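Side-chain contacts in GDP-mannose-dependent alpha-(1-6)-phosphatidylinositol monomannoside mannosyltransferase (Corynebacterium glutamicum, PDB 3OKP), which belongs to the GT-B clan of glycosyltransferases and holds guanosine-5'-diphosphate-alpha-D-mannose in this model: residues 202-207 against 268-273; 246-251 against 255-260. All coordinates share one frame; numbering follows the deposited sequence.

Overall arrangement
Both contacts reach the same parallel beta-sheet of this glycosyltransferase. Contact 1 packs helix 263-272 on the inner strand 200-204. Contact 2 packs the turn that follows helix 241-247 on strand 255-259, an outermost strand of that beta-sheet; strand 231-235 lies between the two strands. Their centres are 14 Å apart, and their nearest atoms are about 4 Å apart without touching. The centre of contact 1 is 15 Å from the centre of the chain and that of contact 2 is 25 Å from it. The strands of both run on to guanosine-5'-diphosphate-alpha-D-mannose. Arg206 reaches its PB phosphate from contact 1, and Arg260 reaches its base from contact 2.

Contact 1 (202-207 against 268-273); sequences ACNSRL and NTLAAA. With GDD (guanosine-5'-diphosphate-alpha-D-mannose), chain B.
Asn204 meets Leu270 in this buried contact, and Ala202 meets Ala273 beside them over a similar area. The Asn204 amide nitrogen ND2 rests against the leucine side chain, 3.7 Å from each of Leu270 CB, CD1 and CD2. With CG of Leu270 anti to the backbone N (chi1 175°), the branch is directed at the amide, and both methyls border it. The two side chains run at a slant to each other. ND2 is buried with no hydrogen-bond partner in the model; across this contact it meets only carbon atoms of Leu270. Further back along the strand, Ala202 CB meets Ala273 CB at 3.7 Å. The small side chains let the backbones come close, with 6.0 Å between Ala202 CA and Ala273 CA. Cys203 points to the other face of the sheet, where helix 213-226 packs.

Past the strand, Ser205 OG folds back to donate to Asn204 O at 2.6 Å. Arg206 bends at chi3 (-65°) and presents the edge of its guanidinium to the PB phosphate. Its NE gives a nearly straight bond to O1B of the ligand (3.2 Å, 164°), and O1B lies in the guanidinium plane. A weak bond runs from NH2 to O3B at 3.5 Å. Helix-on-strand packing with a strand end that opens into a phosphate site is characteristic of the Rossmann-like domains of GT-B glycosyltransferases.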
ATOM      1  N   ALA A 202      13.301 -13.509   1.319  1.00  8.52           N
ATOM      2  CA  ALA A 202      13.310 -12.066   1.542  1.00  8.82           C
ATOM      3  C   ALA A 202      12.065 -11.598   2.287  1.00  9.03           C
ATOM      4  O   ALA A 202      10.946 -12.017   1.977  1.00  8.85           O
ATOM      5  CB  ALA A 202      13.451 -11.321   0.220  1.00  8.84           C
ATOM      6  N   CYS A 203      12.277 -10.738   3.280  1.00  9.44           N
ATOM      7  CA  CYS A 203      11.183 -10.057   3.963  1.00  9.81           C
ATOM      8  C   CYS A 203      11.441  -8.558   3.989  1.00 10.22           C
ATOM      9  O   CYS A 203      12.259  -8.075   4.777  1.00 10.29           O
ATOM     10  CB  CYS A 203      10.984 -10.593   5.387  1.00  9.85           C
ATOM     11  SG  CYS A 203       9.601  -9.799   6.277  1.00 10.14           S
ATOM     12  N   ASN A 204      10.760  -7.837   3.100  1.00 10.71           N
ATOM     13  CA  ASN A 204      10.783  -6.377   3.093  1.00 11.31           C
ATOM     14  C   ASN A 204       9.564  -5.870   3.834  1.00 11.35           C
ATOM     15  O   ASN A 204       8.433  -6.216   3.478  1.00 11.51           O
ATOM     16  CB  ASN A 204      10.784  -5.819   1.661  1.00 11.64           C
ATOM     17  CG  ASN A 204      11.807  -6.487   0.765  1.00 12.67           C
ATOM     18  OD1 ASN A 204      12.862  -6.935   1.222  1.00 14.02           O
ATOM     19  ND2 ASN A 204      11.501  -6.559  -0.528  1.00 13.73           N
ATOM     20  N   SER A 205       9.802  -5.070   4.872  1.00 11.40           N
ATOM     21  CA  SER A 205       8.750  -4.496   5.716  1.00 11.59           C
ATOM     22  C   SER A 205       9.363  -3.730   6.880  1.00 11.93           C
ATOM     23  O   SER A 205      10.483  -4.025   7.305  1.00 11.93           O
ATOM     24  CB  SER A 205       7.821  -5.583   6.281  1.00 11.35           C
ATOM     25  OG  SER A 205       6.761  -5.876   5.388  1.00 11.30           O
ATOM     26  N   ARG A 206       8.619  -2.755   7.396  1.00 12.30           N
ATOM     27  CA  ARG A 206       8.997  -2.064   8.625  1.00 13.02           C
ATOM     28  C   ARG A 206       9.144  -3.088   9.744  1.00 12.37           C
ATOM     29  O   ARG A 206       8.396  -4.068   9.801  1.00 11.99           O
ATOM     30  CB  ARG A 206       7.943  -1.023   9.011  1.00 13.35           C
ATOM     31  CG  ARG A 206       7.811   0.144   8.033  1.00 14.78           C
ATOM     32  CD  ARG A 206       6.780   1.184   8.502  1.00 15.46           C
ATOM     33  NE  ARG A 206       5.418   0.648   8.529  1.00 18.72           N
ATOM     34  CZ  ARG A 206       4.780   0.257   9.630  1.00 19.96           C
ATOM     35  NH1 ARG A 206       5.371   0.345  10.819  1.00 21.23           N
ATOM     36  NH2 ARG A 206       3.545  -0.217   9.546  1.00 20.29           N
ATOM     37  N   LEU A 207      10.116  -2.867  10.623  1.00 12.12           N
ATOM     38  CA  LEU A 207      10.387  -3.814  11.697  1.00 11.80           C
ATOM     39  C   LEU A 207       9.470  -3.533  12.883  1.00 11.92           C
ATOM     40  O   LEU A 207       9.834  -2.804  13.807  1.00 12.14           O
ATOM     41  CB  LEU A 207      11.870  -3.792  12.103  1.00 11.77           C
ATOM     42  CG  LEU A 207      12.914  -3.977  10.993  1.00 11.43           C
ATOM     43  CD1 LEU A 207      14.323  -4.001  11.575  1.00 11.64           C
ATOM     44  CD2 LEU A 207      12.652  -5.230  10.159  1.00 10.42           C
ATOM     45  N   ASN A 268      16.341  -4.966  -6.400  1.00 11.89           N
ATOM     46  CA  ASN A 268      17.306  -5.956  -6.888  1.00 11.54           C
ATOM     47  C   ASN A 268      17.396  -7.174  -5.966  1.00 10.83           C
ATOM     48  O   ASN A 268      17.416  -8.316  -6.432  1.00 10.61           O
ATOM     49  CB  ASN A 268      18.693  -5.324  -7.058  1.00 11.92           C
ATOM     50  CG  ASN A 268      18.742  -4.296  -8.184  1.00 12.86           C
ATOM     51  OD1 ASN A 268      17.888  -4.279  -9.073  1.00 12.77           O
ATOM     52  ND2 ASN A 268      19.757  -3.440  -8.154  1.00 12.76           N
ATOM     53  N   THR A 269      17.440  -6.909  -4.663  1.00 10.22           N
ATOM     54  CA  THR A 269      17.463  -7.945  -3.632  1.00  9.60           C
ATOM     55  C   THR A 269      16.170  -8.771  -3.653  1.00  9.27           C
ATOM     56  O   THR A 269      16.213 -10.004  -3.611  1.00  8.99           O
ATOM     57  CB  THR A 269      17.693  -7.316  -2.240  1.00  9.69           C
ATOM     58  OG1 THR A 269      18.911  -6.558  -2.259  1.00  9.73           O
ATOM     59  CG2 THR A 269      17.780  -8.383  -1.149  1.00  9.47           C
ATOM     60  N   LEU A 270      15.032  -8.082  -3.731  1.00  8.95           N
ATOM     61  CA  LEU A 270      13.729  -8.739  -3.818  1.00  8.70           C
ATOM     62  C   LEU A 270      13.663  -9.678  -5.028  1.00  8.54           C
ATOM     63  O   LEU A 270      13.330 -10.855  -4.888  1.00  8.27           O
ATOM     64  CB  LEU A 270      12.602  -7.695  -3.867  1.00  8.82           C
ATOM     65  CG  LEU A 270      11.144  -8.128  -4.083  1.00  8.76           C
ATOM     66  CD1 LEU A 270      10.695  -9.181  -3.076  1.00  9.29           C
ATOM     67  CD2 LEU A 270      10.218  -6.919  -4.032  1.00  8.90           C
ATOM     68  N   ALA A 271      14.017  -9.154  -6.202  1.00  8.64           N
ATOM     69  CA  ALA A 271      13.939  -9.910  -7.455  1.00  8.64           C
ATOM     70  C   ALA A 271      14.888 -11.115  -7.508  1.00  8.49           C
ATOM     71  O   ALA A 271      14.649 -12.065  -8.259  1.00  8.65           O
ATOM     72  CB  ALA A 271      14.184  -8.982  -8.641  1.00  9.00           C
ATOM     73  N   ALA A 272      15.949 -11.075  -6.706  1.00  8.22           N
ATOM     74  CA  ALA A 272      16.945 -12.147  -6.670  1.00  8.12           C
ATOM     75  C   ALA A 272      16.596 -13.270  -5.680  1.00  7.85           C
ATOM     76  O   ALA A 272      17.229 -14.329  -5.686  1.00  7.84           O
ATOM     77  CB  ALA A 272      18.330 -11.577  -6.368  1.00  8.25           C
ATOM     78  N   ALA A 273      15.587 -13.034  -4.844  1.00  7.55           N
ATOM     79  CA  ALA A 273      15.162 -14.009  -3.834  1.00  7.25           C
ATOM     80  C   ALA A 273      14.401 -15.191  -4.435  1.00  7.16           C
ATOM     81  O   ALA A 273      13.783 -15.077  -5.496  1.00  7.03           O
ATOM     82  CB  ALA A 273      14.313 -13.328  -2.765  1.00  7.03           C
TER
HETATM   83  N2  GDD B 601      13.222   1.858   0.009  0.50 13.20           N
HETATM   84  C2  GDD B 601      12.777   0.954   0.916  0.50 13.14           C
HETATM   85  N1  GDD B 601      13.659   0.332   1.735  0.50 13.31           N
HETATM   86  N3  GDD B 601      11.454   0.679   0.995  0.50 13.12           N
HETATM   87  C4  GDD B 601      10.992  -0.226   1.897  0.50 13.25           C
HETATM   88  C5  GDD B 601      11.880  -0.870   2.745  0.50 13.22           C
HETATM   89  C6  GDD B 601      13.236  -0.576   2.648  0.50 13.31           C
HETATM   90  O6  GDD B 601      14.060  -1.139   3.398  0.50 13.24           O
HETATM   91  N7  GDD B 601      11.161  -1.700   3.528  0.50 13.32           N
HETATM   92  C8  GDD B 601       9.861  -1.571   3.175  0.50 13.38           C
HETATM   93  N9  GDD B 601       9.764  -0.671   2.184  0.50 13.33           N
HETATM   94  C1' GDD B 601       8.528  -0.227   1.489  0.50 13.14           C
HETATM   95  C2' GDD B 601       7.979  -1.338   0.608  0.50 12.76           C
HETATM   96  O2' GDD B 601       8.613  -1.360  -0.674  0.50 12.88           O
HETATM   97  C3' GDD B 601       6.504  -1.003   0.525  0.50 12.71           C
HETATM   98  O3' GDD B 601       6.247  -0.169  -0.611  0.50 12.17           O
HETATM   99  C4' GDD B 601       6.202  -0.236   1.809  0.50 12.90           C
HETATM  100  O4' GDD B 601       7.467   0.108   2.389  0.50 12.93           O
HETATM  101  C5' GDD B 601       5.393  -1.077   2.796  0.50 13.17           C
HETATM  102  O5' GDD B 601       3.992  -0.829   2.651  0.50 13.30           O
HETATM  103  PA  GDD B 601       2.988  -1.796   3.056  0.50 13.27           P
HETATM  104  O1A GDD B 601       1.873  -1.433   2.620  0.50 13.01           O
HETATM  105  O2A GDD B 601       3.253  -2.926   2.576  0.50 12.88           O
HETATM  106  O3A GDD B 601       2.927  -1.915   4.501  0.50 13.56           O
HETATM  107  PB  GDD B 601       2.768  -0.800   5.420  0.50 13.50           P
HETATM  108  O2B GDD B 601       2.007   0.072   4.948  0.50 13.24           O
HETATM  109  O3B GDD B 601       2.287  -1.225   6.493  0.50 13.27           O
HETATM  110  O1B GDD B 601       4.055  -0.216   5.708  0.50 14.16           O

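Contact 2 (246-251 against 255-260); sequences RLATDV and VKFLGR. With GDD (guanosine-5'-diphosphate-alpha-D-mannose), chain B.
The 246-251 segment leaves helix 241-247 and curls toward the start of strand 255-259. Ala248 is the first residue to drop out of helical geometry. The chain still turns tightly there, and Val251 N bonds to Ala248 O at 3.0 Å. The two segments come nearest at Val251 and Val255, whose CA atoms are 6.4 Å apart. Thr249 OG1 reaches back to Arg246 O at 2.5 Å and takes up one carbonyl at the end of the helix. The strand pairs with strand 231-235 through backbone hydrogen bonds of Lys256 and Leu258.

Val255 is the central side chain and uses both methyls. Its CG1 is anti to the backbone N (chi1 177°) and faces Ala248 CB at 4.1 Å. Its CG2 meets Val251 CG2 at 3.7 Å, and the two valines slant across each other. Ala248 CB also lies near the plane of the Phe257 ring, at its edge, 4.0 Å from CE2. The methyl, Val255 CG1 and Phe257 CE2 come together in one cluster. Ile234 and Leu244 add to the apolar surroundings of Phe257.

At the far end of 255-260, Arg260 runs extended from CG to NE toward the ligand. Its CG is 3.3 Å from O6 of the ligand. Ligand C2 lies 3.7 Å from the plane of the Arg260 guanidinium, under one face and near its margin; the group is roughly parallel to the base.

The side-chain packing between the turn after the helix and the strand of this beta-alpha-beta unit is therefore apolar, methyl on methyl and methyl on ring edge. Polar groups work apart from it: Thr249 at the helix end, and Arg260 against the base, where its charge would probably lie over the C2/N2 edge.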
ATOM      1  N   ARG A 246      17.770 -10.277  18.958  1.00 17.01           N
ATOM      2  CA  ARG A 246      17.846 -11.189  20.103  1.00 17.87           C
ATOM      3  C   ARG A 246      17.226 -12.550  19.771  1.00 17.37           C
ATOM      4  O   ARG A 246      17.776 -13.595  20.119  1.00 17.52           O
ATOM      5  CB  ARG A 246      17.170 -10.580  21.335  1.00 18.33           C
ATOM      6  CG  ARG A 246      17.633 -11.190  22.656  1.00 19.89           C
ATOM      7  CD  ARG A 246      16.718 -10.827  23.824  1.00 20.47           C
ATOM      8  NE  ARG A 246      15.443 -11.542  23.763  1.00 23.30           N
ATOM      9  CZ  ARG A 246      14.263 -10.974  23.528  1.00 24.21           C
ATOM     10  NH1 ARG A 246      14.170  -9.662  23.341  1.00 24.90           N
ATOM     11  NH2 ARG A 246      13.168 -11.723  23.490  1.00 24.77           N
ATOM     12  N   LEU A 247      16.082 -12.522  19.092  1.00 16.88           N
ATOM     13  CA  LEU A 247      15.416 -13.737  18.625  1.00 16.64           C
ATOM     14  C   LEU A 247      16.292 -14.543  17.665  1.00 16.16           C
ATOM     15  O   LEU A 247      16.259 -15.772  17.671  1.00 16.05           O
ATOM     16  CB  LEU A 247      14.082 -13.384  17.958  1.00 16.37           C
ATOM     17  CG  LEU A 247      12.738 -13.614  18.673  1.00 17.14           C
ATOM     18  CD1 LEU A 247      12.828 -13.730  20.198  1.00 17.42           C
ATOM     19  CD2 LEU A 247      11.734 -12.542  18.264  1.00 16.74           C
ATOM     20  N   ALA A 248      17.087 -13.840  16.862  1.00 15.87           N
ATOM     21  CA  ALA A 248      17.910 -14.465  15.830  1.00 15.86           C
ATOM     22  C   ALA A 248      19.298 -14.914  16.305  1.00 16.21           C
ATOM     23  O   ALA A 248      20.105 -15.372  15.495  1.00 16.11           O
ATOM     24  CB  ALA A 248      18.032 -13.534  14.626  1.00 15.36           C
ATOM     25  N   THR A 249      19.560 -14.802  17.608  1.00 16.94           N
ATOM     26  CA  THR A 249      20.894 -15.055  18.181  1.00 17.78           C
ATOM     27  C   THR A 249      21.470 -16.435  17.844  1.00 17.74           C
ATOM     28  O   THR A 249      22.654 -16.549  17.522  1.00 18.11           O
ATOM     29  CB  THR A 249      20.924 -14.837  19.719  1.00 18.28           C
ATOM     30  OG1 THR A 249      20.312 -13.584  20.042  1.00 19.07           O
ATOM     31  CG2 THR A 249      22.359 -14.827  20.241  1.00 19.11           C
ATOM     32  N   ASP A 250      20.636 -17.470  17.905  1.00 17.75           N
ATOM     33  CA  ASP A 250      21.095 -18.840  17.650  1.00 17.78           C
ATOM     34  C   ASP A 250      21.036 -19.245  16.174  1.00 17.12           C
ATOM     35  O   ASP A 250      21.458 -20.347  15.812  1.00 17.31           O
ATOM     36  CB  ASP A 250      20.323 -19.836  18.525  1.00 18.29           C
ATOM     37  CG  ASP A 250      20.583 -19.630  20.011  1.00 19.54           C
ATOM     38  OD1 ASP A 250      21.724 -19.272  20.379  1.00 20.86           O
ATOM     39  OD2 ASP A 250      19.644 -19.829  20.812  1.00 20.64           O
ATOM     40  N   VAL A 251      20.521 -18.354  15.330  1.00 16.34           N
ATOM     41  CA  VAL A 251      20.472 -18.579  13.879  1.00 15.53           C
ATOM     42  C   VAL A 251      21.204 -17.464  13.116  1.00 15.18           C
ATOM     43  O   VAL A 251      20.907 -17.186  11.953  1.00 14.77           O
ATOM     44  CB  VAL A 251      19.010 -18.739  13.361  1.00 15.20           C
ATOM     45  CG1 VAL A 251      18.400 -20.044  13.861  1.00 15.17           C
ATOM     46  CG2 VAL A 251      18.137 -17.544  13.767  1.00 14.65           C
ATOM     47  N   VAL A 255      20.625 -15.506   9.129  1.00 11.42           N
ATOM     48  CA  VAL A 255      19.708 -14.368   9.172  1.00 11.48           C
ATOM     49  C   VAL A 255      20.507 -13.079   9.007  1.00 11.85           C
ATOM     50  O   VAL A 255      21.465 -12.833   9.747  1.00 12.07           O
ATOM     51  CB  VAL A 255      18.887 -14.332  10.495  1.00 11.64           C
ATOM     52  CG1 VAL A 255      18.000 -13.094  10.555  1.00 11.66           C
ATOM     53  CG2 VAL A 255      18.035 -15.588  10.641  1.00 11.30           C
ATOM     54  N   LYS A 256      20.113 -12.265   8.030  1.00 11.78           N
ATOM     55  CA  LYS A 256      20.802 -11.011   7.744  1.00 12.25           C
ATOM     56  C   LYS A 256      19.890  -9.800   7.938  1.00 12.38           C
ATOM     57  O   LYS A 256      18.834  -9.694   7.304  1.00 12.10           O
ATOM     58  CB  LYS A 256      21.368 -11.021   6.317  1.00 12.38           C
ATOM     59  CG  LYS A 256      22.239 -12.237   5.968  1.00 13.03           C
ATOM     60  CD  LYS A 256      23.620 -12.151   6.608  1.00 15.14           C
ATOM     61  CE  LYS A 256      24.512 -13.315   6.186  1.00 15.59           C
ATOM     62  NZ  LYS A 256      24.176 -14.576   6.899  1.00 15.65           N
ATOM     63  N   PHE A 257      20.307  -8.896   8.824  1.00 12.53           N
ATOM     64  CA  PHE A 257      19.631  -7.617   9.013  1.00 12.61           C
ATOM     65  C   PHE A 257      20.306  -6.572   8.137  1.00 12.95           C
ATOM     66  O   PHE A 257      21.356  -6.027   8.490  1.00 13.26           O
ATOM     67  CB  PHE A 257      19.658  -7.196  10.485  1.00 12.82           C
ATOM     68  CG  PHE A 257      18.827  -8.072  11.380  1.00 12.66           C
ATOM     69  CD1 PHE A 257      17.481  -7.792  11.594  1.00 12.83           C
ATOM     70  CD2 PHE A 257      19.389  -9.183  12.004  1.00 12.69           C
ATOM     71  CE1 PHE A 257      16.709  -8.605  12.423  1.00 12.92           C
ATOM     72  CE2 PHE A 257      18.625 -10.000  12.827  1.00 12.60           C
ATOM     73  CZ  PHE A 257      17.283  -9.710  13.039  1.00 12.60           C
ATOM     74  N   LEU A 258      19.695  -6.299   6.989  1.00 12.91           N
ATOM     75  CA  LEU A 258      20.303  -5.440   5.979  1.00 13.47           C
ATOM     76  C   LEU A 258      19.987  -3.958   6.179  1.00 14.08           C
ATOM     77  O   LEU A 258      20.543  -3.101   5.487  1.00 14.30           O
ATOM     78  CB  LEU A 258      19.893  -5.897   4.568  1.00 13.11           C
ATOM     79  CG  LEU A 258      20.235  -7.329   4.129  1.00 12.94           C
ATOM     80  CD1 LEU A 258      19.782  -7.572   2.693  1.00 12.46           C
ATOM     81  CD2 LEU A 258      21.727  -7.641   4.277  1.00 13.27           C
ATOM     82  N   GLY A 259      19.094  -3.664   7.122  1.00 14.49           N
ATOM     83  CA  GLY A 259      18.656  -2.293   7.378  1.00 15.40           C
ATOM     84  C   GLY A 259      17.737  -1.788   6.283  1.00 15.85           C
ATOM     85  O   GLY A 259      17.242  -2.571   5.464  1.00 15.42           O
ATOM     86  N   ARG A 260      17.502  -0.480   6.265  1.00 16.70           N
ATOM     87  CA  ARG A 260      16.670   0.113   5.228  1.00 17.50           C
ATOM     88  C   ARG A 260      17.515   0.351   3.980  1.00 17.68           C
ATOM     89  O   ARG A 260      18.382   1.228   3.962  1.00 18.24           O
ATOM     90  CB  ARG A 260      16.014   1.410   5.711  1.00 18.13           C
ATOM     91  CG  ARG A 260      14.728   1.723   4.973  1.00 19.34           C
ATOM     92  CD  ARG A 260      14.173   3.096   5.288  1.00 22.04           C
ATOM     93  NE  ARG A 260      12.982   3.365   4.482  1.00 23.48           N
ATOM     94  CZ  ARG A 260      12.995   3.935   3.279  1.00 24.51           C
ATOM     95  NH1 ARG A 260      14.140   4.317   2.723  1.00 25.58           N
ATOM     96  NH2 ARG A 260      11.857   4.130   2.630  1.00 24.99           N
TER
HETATM   97  N2  GDD B 601      13.222   1.858   0.009  0.50 13.20           N
HETATM   98  C2  GDD B 601      12.777   0.954   0.916  0.50 13.14           C
HETATM   99  N1  GDD B 601      13.659   0.332   1.735  0.50 13.31           N
HETATM  100  N3  GDD B 601      11.454   0.679   0.995  0.50 13.12           N
HETATM  101  C4  GDD B 601      10.992  -0.226   1.897  0.50 13.25           C
HETATM  102  C5  GDD B 601      11.880  -0.870   2.745  0.50 13.22           C
HETATM  103  C6  GDD B 601      13.236  -0.576   2.648  0.50 13.31           C
HETATM  104  O6  GDD B 601      14.060  -1.139   3.398  0.50 13.24           O
HETATM  105  N7  GDD B 601      11.161  -1.700   3.528  0.50 13.32           N
HETATM  106  C8  GDD B 601       9.861  -1.571   3.175  0.50 13.38           C
HETATM  107  N9  GDD B 601       9.764  -0.671   2.184  0.50 13.33           N
HETATM  108  C1' GDD B 601       8.528  -0.227   1.489  0.50 13.14           C
HETATM  109  C2' GDD B 601       7.979  -1.338   0.608  0.50 12.76           C
HETATM  110  O2' GDD B 601       8.613  -1.360  -0.674  0.50 12.88           O
HETATM  111  C3' GDD B 601       6.504  -1.003   0.525  0.50 12.71           C
HETATM  112  O3' GDD B 601       6.247  -0.169  -0.611  0.50 12.17           O
HETATM  113  C4' GDD B 601       6.202  -0.236   1.809  0.50 12.90           C
HETATM  114  O4' GDD B 601       7.467   0.108   2.389  0.50 12.93           O
HETATM  115  C5' GDD B 601       5.393  -1.077   2.796  0.50 13.17           C
HETATM  116  O5' GDD B 601       3.992  -0.829   2.651  0.50 13.30           O
HETATM  117  PA  GDD B 601       2.988  -1.796   3.056  0.50 13.27           P
HETATM  118  O1A GDD B 601       1.873  -1.433   2.620  0.50 13.01           O
HETATM  119  O2A GDD B 601       3.253  -2.926   2.576  0.50 12.88           O
HETATM  120  O3A GDD B 601       2.927  -1.915   4.501  0.50 13.56           O
HETATM  121  PB  GDD B 601       2.768  -0.800   5.420  0.50 13.50           P
HETATM  122  O2B GDD B 601       2.007   0.072   4.948  0.50 13.24           O
HETATM  123  O3B GDD B 601       2.287  -1.225   6.493  0.50 13.27           O
HETATM  124  O1B GDD B 601       4.055  -0.216   5.708  0.50 14.16           O